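Local atomic coordinates of beta-Ala-His dipeptidase (Homo sapiens, PDB entry 3DLJ), a protein that hydrolyses Xaa-His dipeptides, carnosine and anserine above all, as a secreted zinc-dependent peptidase of the M20 family that binds two zinc ions per subunit. Residues D25-T30 and N466-T471; E33-E38 and Y127-V132; G140-K145 and Q458-N463. One frame throughout, in Å; residues are numbered along the deposited sequence.

Contact 1. Residues D25-T30 and N466-T471; sequences DEFVQT and NYIEGT
Tyr467 reaches from the helix 464-482 to the helix 24-35 and donates its phenol proton to the backbone carbonyl of Phe27, joining the second helix of the chain to the last one in this M20 metallopeptidase. The two helical segments run at 114° to each other with axes 10.7 Å apart at closest approach, a separation that suits large side chains. Tyr467 can span it because its CG stands anti to the backbone N (chi1 177°), which carries the ring across to helix 24-35. The Tyr467 OH to Phe27 O distance is 2.6 Å, and the hydroxyl sits well above the carbonyl plane of Phe27. A tyrosine suits this buried place: its hydroxyl finds an acceptor, while the carbon atoms of the ring meet apolar neighbours. The ring lies edge-on to the backbone, with Val28 N near its plane, and Tyr467 CE2 also packs 4.1 Å from Val28 CG2.

The Phe27 side chain points toward helix 464-482. Phe27 CB lies 4.1 Å from Ile468 CD1, and the same methyl group lies at the edge of the phenyl ring, close to its plane. Ile20 of the helix 13-22 and Asn153 of the helix 141-160 also touch Phe27, so this ring is enclosed by several helices. Thr471 turns its hydroxyl back on its own helix, Thr471 OG1 bonding to Tyr467 O at 2.7 Å in the carbonyl plane. This leaves the methyl branch for the phenyl ring, Thr471 CG2 lying 4.1 Å from Phe27 CE2.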
ATOM      1  N   ASP A  25     -23.163 -11.596  -5.686  1.00 32.21           N
ATOM      2  CA  ASP A  25     -23.705 -10.337  -6.215  1.00 32.59           C
ATOM      3  C   ASP A  25     -24.008  -9.366  -5.084  1.00 32.78           C
ATOM      4  O   ASP A  25     -23.853  -8.149  -5.251  1.00 32.68           O
ATOM      5  CB  ASP A  25     -24.957 -10.577  -7.062  1.00 32.72           C
ATOM      6  CG  ASP A  25     -24.638 -11.184  -8.442  1.00 32.46           C
ATOM      7  OD1 ASP A  25     -23.464 -11.218  -8.861  1.00 32.73           O
ATOM      8  OD2 ASP A  25     -25.581 -11.625  -9.115  1.00 33.45           O
ATOM      9  N   GLU A  26     -24.442  -9.924  -3.949  1.00 32.86           N
ATOM     10  CA  GLU A  26     -24.588  -9.195  -2.690  1.00 34.08           C
ATOM     11  C   GLU A  26     -23.235  -8.734  -2.135  1.00 32.74           C
ATOM     12  O   GLU A  26     -23.148  -7.652  -1.576  1.00 32.54           O
ATOM     13  CB  GLU A  26     -25.293 -10.038  -1.636  1.00 33.29           C
ATOM     14  CG  GLU A  26     -26.819 -10.030  -1.707  1.00 37.83           C
ATOM     15  CD  GLU A  26     -27.442 -11.128  -0.811  1.00 38.65           C
ATOM     16  OE1 GLU A  26     -26.833 -11.449   0.248  1.00 44.15           O
ATOM     17  OE2 GLU A  26     -28.524 -11.672  -1.172  1.00 43.43           O
ATOM     18  N   PHE A  27     -22.191  -9.555  -2.289  1.00 32.02           N
ATOM     19  CA  PHE A  27     -20.877  -9.192  -1.780  1.00 31.10           C
ATOM     20  C   PHE A  27     -20.356  -8.002  -2.615  1.00 30.46           C
ATOM     21  O   PHE A  27     -19.737  -7.124  -2.084  1.00 30.28           O
ATOM     22  CB  PHE A  27     -19.889 -10.376  -1.836  1.00 31.15           C
ATOM     23  CG  PHE A  27     -20.143 -11.502  -0.810  1.00 31.03           C
ATOM     24  CD1 PHE A  27     -20.999 -11.334   0.273  1.00 31.22           C
ATOM     25  CD2 PHE A  27     -19.463 -12.722  -0.932  1.00 29.62           C
ATOM     26  CE1 PHE A  27     -21.190 -12.342   1.208  1.00 30.96           C
ATOM     27  CE2 PHE A  27     -19.639 -13.736  -0.014  1.00 29.42           C
ATOM     28  CZ  PHE A  27     -20.509 -13.563   1.065  1.00 30.94           C
ATOM     29  N   VAL A  28     -20.620  -8.022  -3.924  1.00 30.14           N
ATOM     30  CA  VAL A  28     -20.217  -7.003  -4.895  1.00 29.32           C
ATOM     31  C   VAL A  28     -21.028  -5.716  -4.741  1.00 30.00           C
ATOM     32  O   VAL A  28     -20.520  -4.632  -5.014  1.00 30.33           O
ATOM     33  CB  VAL A  28     -20.374  -7.528  -6.370  1.00 29.22           C
ATOM     34  CG1 VAL A  28     -20.297  -6.378  -7.393  1.00 28.46           C
ATOM     35  CG2 VAL A  28     -19.330  -8.586  -6.687  1.00 28.19           C
ATOM     36  N   GLN A  29     -22.279  -5.829  -4.297  1.00 29.87           N
ATOM     37  CA  GLN A  29     -23.084  -4.651  -4.032  1.00 30.33           C
ATOM     38  C   GLN A  29     -22.643  -3.983  -2.733  1.00 30.12           C
ATOM     39  O   GLN A  29     -22.649  -2.763  -2.651  1.00 30.27           O
ATOM     40  CB  GLN A  29     -24.590  -4.995  -4.000  1.00 30.77           C
ATOM     41  CG  GLN A  29     -25.475  -3.884  -3.481  1.00 30.92           C
ATOM     42  CD  GLN A  29     -25.572  -2.693  -4.436  1.00 33.92           C
ATOM     43  OE1 GLN A  29     -25.475  -2.838  -5.657  1.00 33.92           O
ATOM     44  NE2 GLN A  29     -25.770  -1.509  -3.873  1.00 32.80           N
ATOM     45  N   THR A  30     -22.273  -4.763  -1.716  1.00 29.93           N
ATOM     46  CA  THR A  30     -21.712  -4.154  -0.513  1.00 30.61           C
ATOM     47  C   THR A  30     -20.432  -3.384  -0.864  1.00 31.05           C
ATOM     48  O   THR A  30     -20.243  -2.255  -0.412  1.00 31.57           O
ATOM     49  CB  THR A  30     -21.422  -5.163   0.587  1.00 30.91           C
ATOM     50  OG1 THR A  30     -22.639  -5.833   0.930  1.00 31.82           O
ATOM     51  CG2 THR A  30     -20.876  -4.455   1.826  1.00 29.33           C
ATOM     52  N   ASN A 466     -10.972 -12.390  -8.237  1.00 30.76           N
ATOM     53  CA  ASN A 466     -10.074 -12.182  -7.098  1.00 30.29           C
ATOM     54  C   ASN A 466     -10.797 -11.869  -5.799  1.00 29.95           C
ATOM     55  O   ASN A 466     -10.413 -12.366  -4.737  1.00 30.33           O
ATOM     56  CB  ASN A 466      -9.100 -11.063  -7.386  1.00 29.90           C
ATOM     57  CG  ASN A 466      -8.103 -11.427  -8.439  1.00 30.71           C
ATOM     58  OD1 ASN A 466      -8.461 -11.777  -9.557  1.00 31.37           O
ATOM     59  ND2 ASN A 466      -6.829 -11.312  -8.102  1.00 31.49           N
ATOM     60  N   TYR A 467     -11.834 -11.041  -5.891  1.00 28.73           N
ATOM     61  CA  TYR A 467     -12.634 -10.639  -4.741  1.00 28.76           C
ATOM     62  C   TYR A 467     -13.449 -11.802  -4.159  1.00 28.57           C
ATOM     63  O   TYR A 467     -13.518 -11.968  -2.951  1.00 29.12           O
ATOM     64  CB  TYR A 467     -13.555  -9.484  -5.166  1.00 27.98           C
ATOM     65  CG  TYR A 467     -14.531  -8.967  -4.134  1.00 28.58           C
ATOM     66  CD1 TYR A 467     -14.087  -8.486  -2.886  1.00 29.18           C
ATOM     67  CD2 TYR A 467     -15.903  -8.903  -4.419  1.00 26.02           C
ATOM     68  CE1 TYR A 467     -14.985  -7.977  -1.938  1.00 27.72           C
ATOM     69  CE2 TYR A 467     -16.802  -8.388  -3.491  1.00 26.83           C
ATOM     70  CZ  TYR A 467     -16.334  -7.918  -2.239  1.00 28.79           C
ATOM     71  OH  TYR A 467     -17.231  -7.408  -1.287  1.00 27.52           O
ATOM     72  N   ILE A 468     -14.053 -12.600  -5.037  1.00 29.08           N
ATOM     73  CA  ILE A 468     -14.900 -13.727  -4.650  1.00 29.16           C
ATOM     74  C   ILE A 468     -14.110 -14.972  -4.276  1.00 29.70           C
ATOM     75  O   ILE A 468     -14.355 -15.568  -3.224  1.00 30.55           O
ATOM     76  CB  ILE A 468     -15.942 -14.035  -5.742  1.00 29.00           C
ATOM     77  CG1 ILE A 468     -16.861 -12.818  -5.939  1.00 28.87           C
ATOM     78  CG2 ILE A 468     -16.767 -15.278  -5.382  1.00 29.54           C
ATOM     79  CD1 ILE A 468     -17.584 -12.335  -4.662  1.00 27.26           C
ATOM     80  N   GLU A 469     -13.150 -15.357  -5.118  1.00 30.05           N
ATOM     81  CA  GLU A 469     -12.248 -16.462  -4.808  1.00 29.40           C
ATOM     82  C   GLU A 469     -11.371 -16.172  -3.600  1.00 29.37           C
ATOM     83  O   GLU A 469     -11.000 -17.101  -2.873  1.00 29.36           O
ATOM     84  CB  GLU A 469     -11.390 -16.821  -6.022  1.00 29.76           C
ATOM     85  CG  GLU A 469     -12.205 -17.428  -7.194  1.00 30.81           C
ATOM     86  CD  GLU A 469     -13.027 -18.688  -6.813  1.00 31.98           C
ATOM     87  OE1 GLU A 469     -14.271 -18.704  -6.994  1.00 35.15           O
ATOM     88  OE2 GLU A 469     -12.439 -19.668  -6.334  1.00 32.23           O
ATOM     89  N   GLY A 470     -11.057 -14.888  -3.378  1.00 28.99           N
ATOM     90  CA  GLY A 470     -10.294 -14.449  -2.220  1.00 28.45           C
ATOM     91  C   GLY A 470     -11.064 -14.552  -0.925  1.00 29.01           C
ATOM     92  O   GLY A 470     -10.478 -14.775   0.117  1.00 30.07           O
ATOM     93  N   THR A 471     -12.381 -14.356  -0.982  1.00 29.07           N
ATOM     94  CA  THR A 471     -13.276 -14.646   0.125  1.00 28.69           C
ATOM     95  C   THR A 471     -13.187 -16.120   0.557  1.00 29.03           C
ATOM     96  O   THR A 471     -13.129 -16.419   1.760  1.00 29.46           O
ATOM     97  CB  THR A 471     -14.753 -14.253  -0.225  1.00 28.83           C
ATOM     98  OG1 THR A 471     -14.804 -12.897  -0.724  1.00 29.35           O
ATOM     99  CG2 THR A 471     -15.671 -14.403   0.982  1.00 26.02           C
TER

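Contact 2. Residues E33-E38 and Y127-V132; sequences EWVAIE and YVLTEV
Glu38 lays its side chain over one face of the Tyr127 ring, where the chain leaving the helix 24-35 meets the loop that leads into strand 130-132, the edge strand of a three-stranded antiparallel sheet. The contact is a CH-pi interaction: Glu38 CG stands 3.6 Å from the centroid of the Tyr127 ring and only 14° off the normal. Beyond CG the chain is extended, and the carboxylate continues over the ring with its plane 6° from the ring plane, a flat stack that brings Glu38 CD to 3.5 Å from Tyr127 CD1. Glutamate fits here because its methylenes can cover an aromatic face while the acid group, in a partly exposed residue, can lie flat along the ring.

At the ring edge, Val35 O lies near the plane, 3.2 Å from Tyr127 CD2. Were Tyr127 exchanged for an alanine, the Glu38 side chain would probably lose the flat surface it rests on and be free to turn. Val113, Ala116 and Arg139 also touch the Tyr127 side chain, and Asp125 holds the backbone N of Tyr127.

The backbones also come close: Ala36 CA approaches Tyr127 O at 3.3 Å in a CA-H...O contact, and the Ala36 methyl touches the same oxygen. Val35, buried, points its branched side chain toward the loop before strand 130-132. Its CG1 packs against the Tyr127 carbonyl group, and Val35 CG2 meets Leu129 CD1 at 4.3 Å.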
ATOM      1  N   GLU A  33     -21.333  -0.115  -2.391  1.00 32.17           N
ATOM      2  CA  GLU A  33     -21.772   0.787  -1.321  1.00 32.46           C
ATOM      3  C   GLU A  33     -20.620   1.313  -0.483  1.00 32.31           C
ATOM      4  O   GLU A  33     -20.639   2.471  -0.088  1.00 32.84           O
ATOM      5  CB  GLU A  33     -22.788   0.114  -0.411  1.00 32.47           C
ATOM      6  CG  GLU A  33     -24.134  -0.133  -1.068  1.00 36.23           C
ATOM      7  CD  GLU A  33     -24.991  -1.132  -0.304  1.00 41.97           C
ATOM      8  OE1 GLU A  33     -26.044  -1.521  -0.850  1.00 44.32           O
ATOM      9  OE2 GLU A  33     -24.625  -1.540   0.830  1.00 44.56           O
ATOM     10  N   TRP A  34     -19.623   0.484  -0.191  1.00 31.56           N
ATOM     11  CA  TRP A  34     -18.473   0.980   0.589  1.00 31.61           C
ATOM     12  C   TRP A  34     -17.587   1.943  -0.225  1.00 30.91           C
ATOM     13  O   TRP A  34     -17.110   2.915   0.306  1.00 31.41           O
ATOM     14  CB  TRP A  34     -17.650  -0.164   1.212  1.00 31.05           C
ATOM     15  CG  TRP A  34     -18.269  -0.783   2.443  1.00 30.06           C
ATOM     16  CD1 TRP A  34     -19.601  -0.880   2.733  1.00 29.24           C
ATOM     17  CD2 TRP A  34     -17.575  -1.461   3.509  1.00 29.83           C
ATOM     18  NE1 TRP A  34     -19.779  -1.545   3.921  1.00 30.41           N
ATOM     19  CE2 TRP A  34     -18.557  -1.913   4.423  1.00 30.75           C
ATOM     20  CE3 TRP A  34     -16.222  -1.725   3.779  1.00 29.67           C
ATOM     21  CZ2 TRP A  34     -18.234  -2.601   5.600  1.00 29.47           C
ATOM     22  CZ3 TRP A  34     -15.893  -2.413   4.956  1.00 30.05           C
ATOM     23  CH2 TRP A  34     -16.903  -2.843   5.850  1.00 30.21           C
ATOM     24  N   VAL A  35     -17.399   1.651  -1.507  1.00 30.99           N
ATOM     25  CA  VAL A  35     -16.645   2.481  -2.443  1.00 30.46           C
ATOM     26  C   VAL A  35     -17.274   3.882  -2.661  1.00 31.20           C
ATOM     27  O   VAL A  35     -16.562   4.870  -2.843  1.00 31.57           O
ATOM     28  CB  VAL A  35     -16.450   1.722  -3.820  1.00 30.61           C
ATOM     29  CG1 VAL A  35     -16.164   2.709  -4.978  1.00 27.69           C
ATOM     30  CG2 VAL A  35     -15.334   0.659  -3.705  1.00 28.84           C
ATOM     31  N   ALA A  36     -18.604   3.945  -2.631  1.00 31.42           N
ATOM     32  CA  ALA A  36     -19.352   5.186  -2.780  1.00 31.97           C
ATOM     33  C   ALA A  36     -19.204   6.154  -1.582  1.00 32.34           C
ATOM     34  O   ALA A  36     -19.540   7.332  -1.685  1.00 31.92           O
ATOM     35  CB  ALA A  36     -20.823   4.877  -3.065  1.00 31.64           C
ATOM     36  N   ILE A  37     -18.701   5.650  -0.457  1.00 32.72           N
ATOM     37  CA  ILE A  37     -18.365   6.499   0.679  1.00 33.21           C
ATOM     38  C   ILE A  37     -16.969   7.076   0.411  1.00 34.05           C
ATOM     39  O   ILE A  37     -15.991   6.358   0.400  1.00 34.17           O
ATOM     40  CB  ILE A  37     -18.416   5.739   2.016  1.00 32.83           C
ATOM     41  CG1 ILE A  37     -19.801   5.057   2.178  1.00 33.57           C
ATOM     42  CG2 ILE A  37     -18.120   6.700   3.191  1.00 32.57           C
ATOM     43  CD1 ILE A  37     -19.935   4.125   3.364  1.00 33.57           C
ATOM     44  N   GLU A  38     -16.901   8.376   0.169  1.00 34.50           N
ATOM     45  CA  GLU A  38     -15.676   9.003  -0.301  1.00 35.13           C
ATOM     46  C   GLU A  38     -14.697   9.268   0.839  1.00 35.07           C
ATOM     47  O   GLU A  38     -14.435  10.422   1.209  1.00 35.63           O
ATOM     48  CB  GLU A  38     -16.033  10.253  -1.094  1.00 35.11           C
ATOM     49  CG  GLU A  38     -16.973   9.872  -2.236  1.00 35.97           C
ATOM     50  CD  GLU A  38     -17.268  11.012  -3.194  1.00 39.10           C
ATOM     51  OE1 GLU A  38     -16.523  12.022  -3.175  1.00 40.85           O
ATOM     52  OE2 GLU A  38     -18.237  10.886  -3.982  1.00 38.35           O
ATOM     53  N   TYR A 127     -15.986   6.805  -7.746  1.00 35.46           N
ATOM     54  CA  TYR A 127     -16.753   6.421  -6.568  1.00 34.99           C
ATOM     55  C   TYR A 127     -18.053   5.682  -6.895  1.00 34.63           C
ATOM     56  O   TYR A 127     -18.897   5.458  -6.017  1.00 34.69           O
ATOM     57  CB  TYR A 127     -16.990   7.637  -5.667  1.00 35.10           C
ATOM     58  CG  TYR A 127     -15.704   8.149  -5.046  1.00 35.18           C
ATOM     59  CD1 TYR A 127     -15.125   9.375  -5.458  1.00 36.36           C
ATOM     60  CD2 TYR A 127     -15.035   7.394  -4.088  1.00 34.42           C
ATOM     61  CE1 TYR A 127     -13.919   9.832  -4.899  1.00 36.17           C
ATOM     62  CE2 TYR A 127     -13.834   7.845  -3.522  1.00 35.64           C
ATOM     63  CZ  TYR A 127     -13.279   9.046  -3.931  1.00 35.62           C
ATOM     64  OH  TYR A 127     -12.104   9.446  -3.348  1.00 36.01           O
ATOM     65  N   VAL A 128     -18.207   5.303  -8.158  1.00 33.98           N
ATOM     66  CA  VAL A 128     -19.325   4.436  -8.569  1.00 33.77           C
ATOM     67  C   VAL A 128     -18.699   3.129  -9.067  1.00 33.38           C
ATOM     68  O   VAL A 128     -18.160   3.111 -10.177  1.00 32.55           O
ATOM     69  CB  VAL A 128     -20.195   5.064  -9.708  1.00 33.76           C
ATOM     70  CG1 VAL A 128     -21.290   4.080 -10.150  1.00 32.76           C
ATOM     71  CG2 VAL A 128     -20.813   6.395  -9.280  1.00 33.12           C
ATOM     72  N   LEU A 129     -18.752   2.063  -8.257  1.00 33.21           N
ATOM     73  CA  LEU A 129     -18.189   0.754  -8.676  1.00 33.49           C
ATOM     74  C   LEU A 129     -18.872   0.329  -9.980  1.00 34.14           C
ATOM     75  O   LEU A 129     -20.087   0.216 -10.033  1.00 33.75           O
ATOM     76  CB  LEU A 129     -18.337  -0.331  -7.590  1.00 32.83           C
ATOM     77  CG  LEU A 129     -17.545  -1.651  -7.726  1.00 33.23           C
ATOM     78  CD1 LEU A 129     -16.068  -1.489  -7.301  1.00 29.66           C
ATOM     79  CD2 LEU A 129     -18.204  -2.809  -6.941  1.00 32.03           C
ATOM     80  N   THR A 130     -18.077   0.145 -11.031  1.00 34.59           N
ATOM     81  CA  THR A 130     -18.581  -0.194 -12.363  1.00 35.18           C
ATOM     82  C   THR A 130     -17.907  -1.502 -12.800  1.00 35.39           C
ATOM     83  O   THR A 130     -16.676  -1.600 -12.811  1.00 35.33           O
ATOM     84  CB  THR A 130     -18.262   0.977 -13.374  1.00 35.50           C
ATOM     85  OG1 THR A 130     -18.732   2.233 -12.845  1.00 36.33           O
ATOM     86  CG2 THR A 130     -18.893   0.741 -14.748  1.00 35.61           C
ATOM     87  N   GLU A 131     -18.692  -2.524 -13.119  1.00 35.69           N
ATOM     88  CA  GLU A 131     -18.113  -3.785 -13.579  1.00 36.23           C
ATOM     89  C   GLU A 131     -17.966  -3.758 -15.078  1.00 36.32           C
ATOM     90  O   GLU A 131     -18.921  -3.468 -15.782  1.00 36.82           O
ATOM     91  CB  GLU A 131     -18.969  -4.992 -13.165  1.00 35.79           C
ATOM     92  CG  GLU A 131     -18.275  -6.327 -13.460  1.00 36.44           C
ATOM     93  CD  GLU A 131     -18.871  -7.513 -12.703  1.00 38.01           C
ATOM     94  OE1 GLU A 131     -19.961  -7.379 -12.101  1.00 41.73           O
ATOM     95  OE2 GLU A 131     -18.240  -8.583 -12.698  1.00 39.27           O
ATOM     96  N   VAL A 132     -16.772  -4.066 -15.563  1.00 37.04           N
ATOM     97  CA  VAL A 132     -16.507  -4.139 -16.998  1.00 37.64           C
ATOM     98  C   VAL A 132     -15.663  -5.385 -17.214  1.00 38.23           C
ATOM     99  O   VAL A 132     -14.587  -5.484 -16.636  1.00 38.67           O
ATOM    100  CB  VAL A 132     -15.742  -2.874 -17.536  1.00 37.54           C
ATOM    101  CG1 VAL A 132     -15.467  -3.000 -19.014  1.00 38.19           C
ATOM    102  CG2 VAL A 132     -16.536  -1.555 -17.268  1.00 36.80           C
TER

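Contact 3. Residues G140-K145 and Q458-N463; sequences GATDNK and QNEKIN. With ZN (zinc ion), chain D; ZN (zinc ion), chain C.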
ATOM      1  N   GLY A 140     -10.479   2.468  -4.183  1.00 31.18           N
ATOM      2  CA  GLY A 140     -10.556   1.597  -3.000  1.00 30.66           C
ATOM      3  C   GLY A 140     -10.982   0.164  -3.283  1.00 30.89           C
ATOM      4  O   GLY A 140     -11.119  -0.626  -2.347  1.00 30.99           O
ATOM      5  N   ALA A 141     -11.224  -0.176  -4.550  1.00 31.14           N
ATOM      6  CA  ALA A 141     -11.672  -1.541  -4.913  1.00 31.87           C
ATOM      7  C   ALA A 141     -10.672  -2.600  -4.484  1.00 32.08           C
ATOM      8  O   ALA A 141     -11.055  -3.607  -3.895  1.00 32.75           O
ATOM      9  CB  ALA A 141     -11.961  -1.661  -6.426  1.00 31.46           C
ATOM     10  N   THR A 142      -9.396  -2.376  -4.801  1.00 32.17           N
ATOM     11  CA  THR A 142      -8.297  -3.244  -4.345  1.00 31.88           C
ATOM     12  C   THR A 142      -7.609  -2.664  -3.069  1.00 31.76           C
ATOM     13  O   THR A 142      -7.186  -3.413  -2.195  1.00 32.32           O
ATOM     14  CB  THR A 142      -7.252  -3.496  -5.474  1.00 31.29           C
ATOM     15  OG1 THR A 142      -6.722  -4.824  -5.354  1.00 33.54           O
ATOM     16  CG2 THR A 142      -6.095  -2.510  -5.405  1.00 29.74           C
ATOM     17  N   ASP A 143      -7.533  -1.342  -2.968  1.00 31.57           N
ATOM     18  CA  ASP A 143      -6.770  -0.648  -1.900  1.00 31.81           C
ATOM     19  C   ASP A 143      -7.645   0.326  -1.048  1.00 31.07           C
ATOM     20  O   ASP A 143      -7.692   1.518  -1.341  1.00 31.42           O
ATOM     21  CB  ASP A 143      -5.616   0.114  -2.572  1.00 31.53           C
ATOM     22  CG  ASP A 143      -4.612   0.704  -1.587  1.00 33.43           C
ATOM     23  OD1 ASP A 143      -4.637   0.372  -0.376  1.00 31.63           O
ATOM     24  OD2 ASP A 143      -3.770   1.517  -2.051  1.00 35.45           O
ATOM     25  N   ASN A 144      -8.321  -0.136   0.008  1.00 30.58           N
ATOM     26  CA  ASN A 144      -8.275  -1.507   0.528  1.00 30.09           C
ATOM     27  C   ASN A 144      -9.659  -2.085   0.904  1.00 30.15           C
ATOM     28  O   ASN A 144      -9.748  -2.945   1.770  1.00 31.08           O
ATOM     29  CB  ASN A 144      -7.355  -1.522   1.754  1.00 29.83           C
ATOM     30  CG  ASN A 144      -6.919  -2.912   2.157  1.00 29.53           C
ATOM     31  OD1 ASN A 144      -6.874  -3.231   3.351  1.00 29.52           O
ATOM     32  ND2 ASN A 144      -6.586  -3.748   1.175  1.00 27.84           N
ATOM     33  N   LYS A 145     -10.735  -1.630   0.257  1.00 30.05           N
ATOM     34  CA  LYS A 145     -12.112  -2.011   0.658  1.00 29.54           C
ATOM     35  C   LYS A 145     -12.465  -3.425   0.184  1.00 29.59           C
ATOM     36  O   LYS A 145     -13.085  -4.195   0.927  1.00 30.04           O
ATOM     37  CB  LYS A 145     -13.134  -0.969   0.170  1.00 28.99           C
ATOM     38  CG  LYS A 145     -13.041   0.371   0.940  1.00 30.20           C
ATOM     39  CD  LYS A 145     -13.697   1.552   0.223  1.00 28.58           C
ATOM     40  CE  LYS A 145     -13.710   2.771   1.131  1.00 29.26           C
ATOM     41  NZ  LYS A 145     -14.317   3.983   0.480  1.00 27.24           N
ATOM     42  N   GLN A 458      -5.507   6.216 -11.656  1.00 34.83           N
ATOM     43  CA  GLN A 458      -6.779   6.308 -12.356  1.00 35.03           C
ATOM     44  C   GLN A 458      -7.179   4.906 -12.760  1.00 34.09           C
ATOM     45  O   GLN A 458      -6.319   4.095 -13.109  1.00 33.34           O
ATOM     46  CB  GLN A 458      -6.658   7.152 -13.634  1.00 35.20           C
ATOM     47  CG  GLN A 458      -5.825   8.404 -13.501  1.00 38.12           C
ATOM     48  CD  GLN A 458      -4.392   8.192 -13.942  1.00 39.12           C
ATOM     49  OE1 GLN A 458      -3.772   7.182 -13.625  1.00 37.04           O
ATOM     50  NE2 GLN A 458      -3.860   9.154 -14.693  1.00 40.76           N
ATOM     51  N   ASN A 459      -8.481   4.639 -12.719  1.00 33.59           N
ATOM     52  CA  ASN A 459      -9.056   3.365 -13.173  1.00 32.73           C
ATOM     53  C   ASN A 459      -8.566   2.151 -12.375  1.00 32.19           C
ATOM     54  O   ASN A 459      -8.286   1.088 -12.938  1.00 32.64           O
ATOM     55  CB  ASN A 459      -8.876   3.220 -14.695  1.00 33.65           C
ATOM     56  CG  ASN A 459      -9.427   4.429 -15.456  1.00 33.79           C
ATOM     57  OD1 ASN A 459     -10.599   4.762 -15.317  1.00 36.71           O
ATOM     58  ND2 ASN A 459      -8.580   5.105 -16.221  1.00 30.98           N
ATOM     59  N   GLU A 460      -8.443   2.345 -11.060  1.00 31.46           N
ATOM     60  CA  GLU A 460      -8.295   1.263 -10.085  1.00 31.56           C
ATOM     61  C   GLU A 460      -9.469   0.283 -10.176  1.00 31.42           C
ATOM     62  O   GLU A 460     -10.597   0.693 -10.349  1.00 31.44           O
ATOM     63  CB  GLU A 460      -8.256   1.832  -8.654  1.00 30.93           C
ATOM     64  CG  GLU A 460      -8.024   0.751  -7.615  1.00 28.90           C
ATOM     65  CD  GLU A 460      -8.068   1.231  -6.198  1.00 30.13           C
ATOM     66  OE1 GLU A 460      -8.003   2.472  -5.933  1.00 28.10           O
ATOM     67  OE2 GLU A 460      -8.123   0.337  -5.320  1.00 33.26           O
ATOM     68  N   LYS A 461      -9.187  -1.002 -10.025  1.00 31.41           N
ATOM     69  CA  LYS A 461     -10.212  -2.051 -10.010  1.00 30.82           C
ATOM     70  C   LYS A 461      -9.744  -3.165  -9.078  1.00 30.58           C
ATOM     71  O   LYS A 461      -8.564  -3.232  -8.711  1.00 30.24           O
ATOM     72  CB  LYS A 461     -10.408  -2.647 -11.421  1.00 29.88           C
ATOM     73  CG  LYS A 461      -9.082  -3.158 -11.985  1.00 31.55           C
ATOM     74  CD  LYS A 461      -9.216  -4.305 -12.901  1.00 33.52           C
ATOM     75  CE  LYS A 461      -7.862  -4.805 -13.399  1.00 33.73           C
ATOM     76  NZ  LYS A 461      -7.377  -5.961 -12.600  1.00 31.19           N
ATOM     77  N   ILE A 462     -10.680  -4.040  -8.716  1.00 30.33           N
ATOM     78  CA  ILE A 462     -10.362  -5.383  -8.312  1.00 29.59           C
ATOM     79  C   ILE A 462     -11.154  -6.293  -9.245  1.00 30.20           C
ATOM     80  O   ILE A 462     -12.299  -5.962  -9.603  1.00 29.84           O
ATOM     81  CB  ILE A 462     -10.653  -5.663  -6.803  1.00 29.81           C
ATOM     82  CG1 ILE A 462      -9.977  -6.985  -6.373  1.00 28.71           C
ATOM     83  CG2 ILE A 462     -12.185  -5.621  -6.484  1.00 28.96           C
ATOM     84  CD1 ILE A 462     -10.055  -7.282  -4.912  1.00 29.91           C
ATOM     85  N   ASN A 463     -10.551  -7.407  -9.681  1.00 29.74           N
ATOM     86  CA  ASN A 463     -11.312  -8.416 -10.427  1.00 30.75           C
ATOM     87  C   ASN A 463     -12.364  -9.106  -9.554  1.00 30.48           C
ATOM     88  O   ASN A 463     -12.082  -9.461  -8.411  1.00 29.44           O
ATOM     89  CB  ASN A 463     -10.389  -9.479 -11.057  1.00 31.04           C
ATOM     90  CG  ASN A 463      -9.347  -8.875 -11.978  1.00 33.53           C
ATOM     91  OD1 ASN A 463      -9.512  -7.766 -12.474  1.00 36.25           O
ATOM     92  ND2 ASN A 463      -8.270  -9.605 -12.216  1.00 35.47           N
TER
HETATM   93 ZN    ZN D2002      -3.739   0.062   1.333  1.00 30.29          ZN
HETATM   94 ZN    ZN C2001      -2.722   2.749  -0.615  1.00 34.93          ZN
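The carboxylate of Glu460 gathers three backbone N-H groups from the turn that opens the helix 141-160. Glu460 OE1 accepts from Gly140 N at 3.0 Å in a nearly straight bond (171°), although the donor stands well above the carboxylate plane. Glu460 OE2 takes two: Asp143 N, 2.9 Å away, comes nearly along the C-O axis, whereas Thr142 N, at 3.0 Å, arrives on the anti side and bends more (142°). Glutamate has the needed length, for with CG anti to the backbone N (chi1 -177°) and the chain extended beyond it, the acid reaches the turn from the residue just before strand 461-463. Arg139 forms a salt bridge with OE1, which probably helps to stabilise the buried negative charge. Gly140 adopts backbone angles at which a CB would be jammed against the preceding carbonyl oxygen.

Asp143 is gripped through its N-H, which probably helps to position its carboxylate as the bridge between the metals: Asp143 OD1 binds one zinc ion at 2.0 Å and OD2 the other at 2.2 Å. A cis peptide links it to Asn144.

Around this polar core the packing is mixed. Ala141 turns its methyl group toward strand 461-463, Ala141 CB lying 4.0 Å from Ile462 CG2, and its small size lets the helix start come close. Thr142 CB lies against Lys461 O, while the Thr142 hydroxyl bonds to Asp453. His110 and Asp206 complete the protein ligands of one zinc ion, Glu178 and His456 those of the other, giving the aspartate-bridged dinuclear zinc site characteristic of the M20 peptidases.

In the fold
After helix 13-22 comes helix 24-35, which serves both contact 1 and contact 2. Contact 2 closes the first loop, when residues 127-132 return to the end of that helix. The chain then enters 140-145, whose partner arrives some 310 residues later, so contact 3 closes a long loop that follows contact 2 in series. Contact 1 comes last and encloses both, bringing the C-terminal helix 464-482 back to residues 25-30. Strands 130-132 and 461-463 share one small sheet. Lys145 NZ probably bonds to Trp34 O, and Ile462 packs on Tyr467, so helix 24-35 is tied to the start of helix 141-160, and strand 461-463 to the helix that follows it.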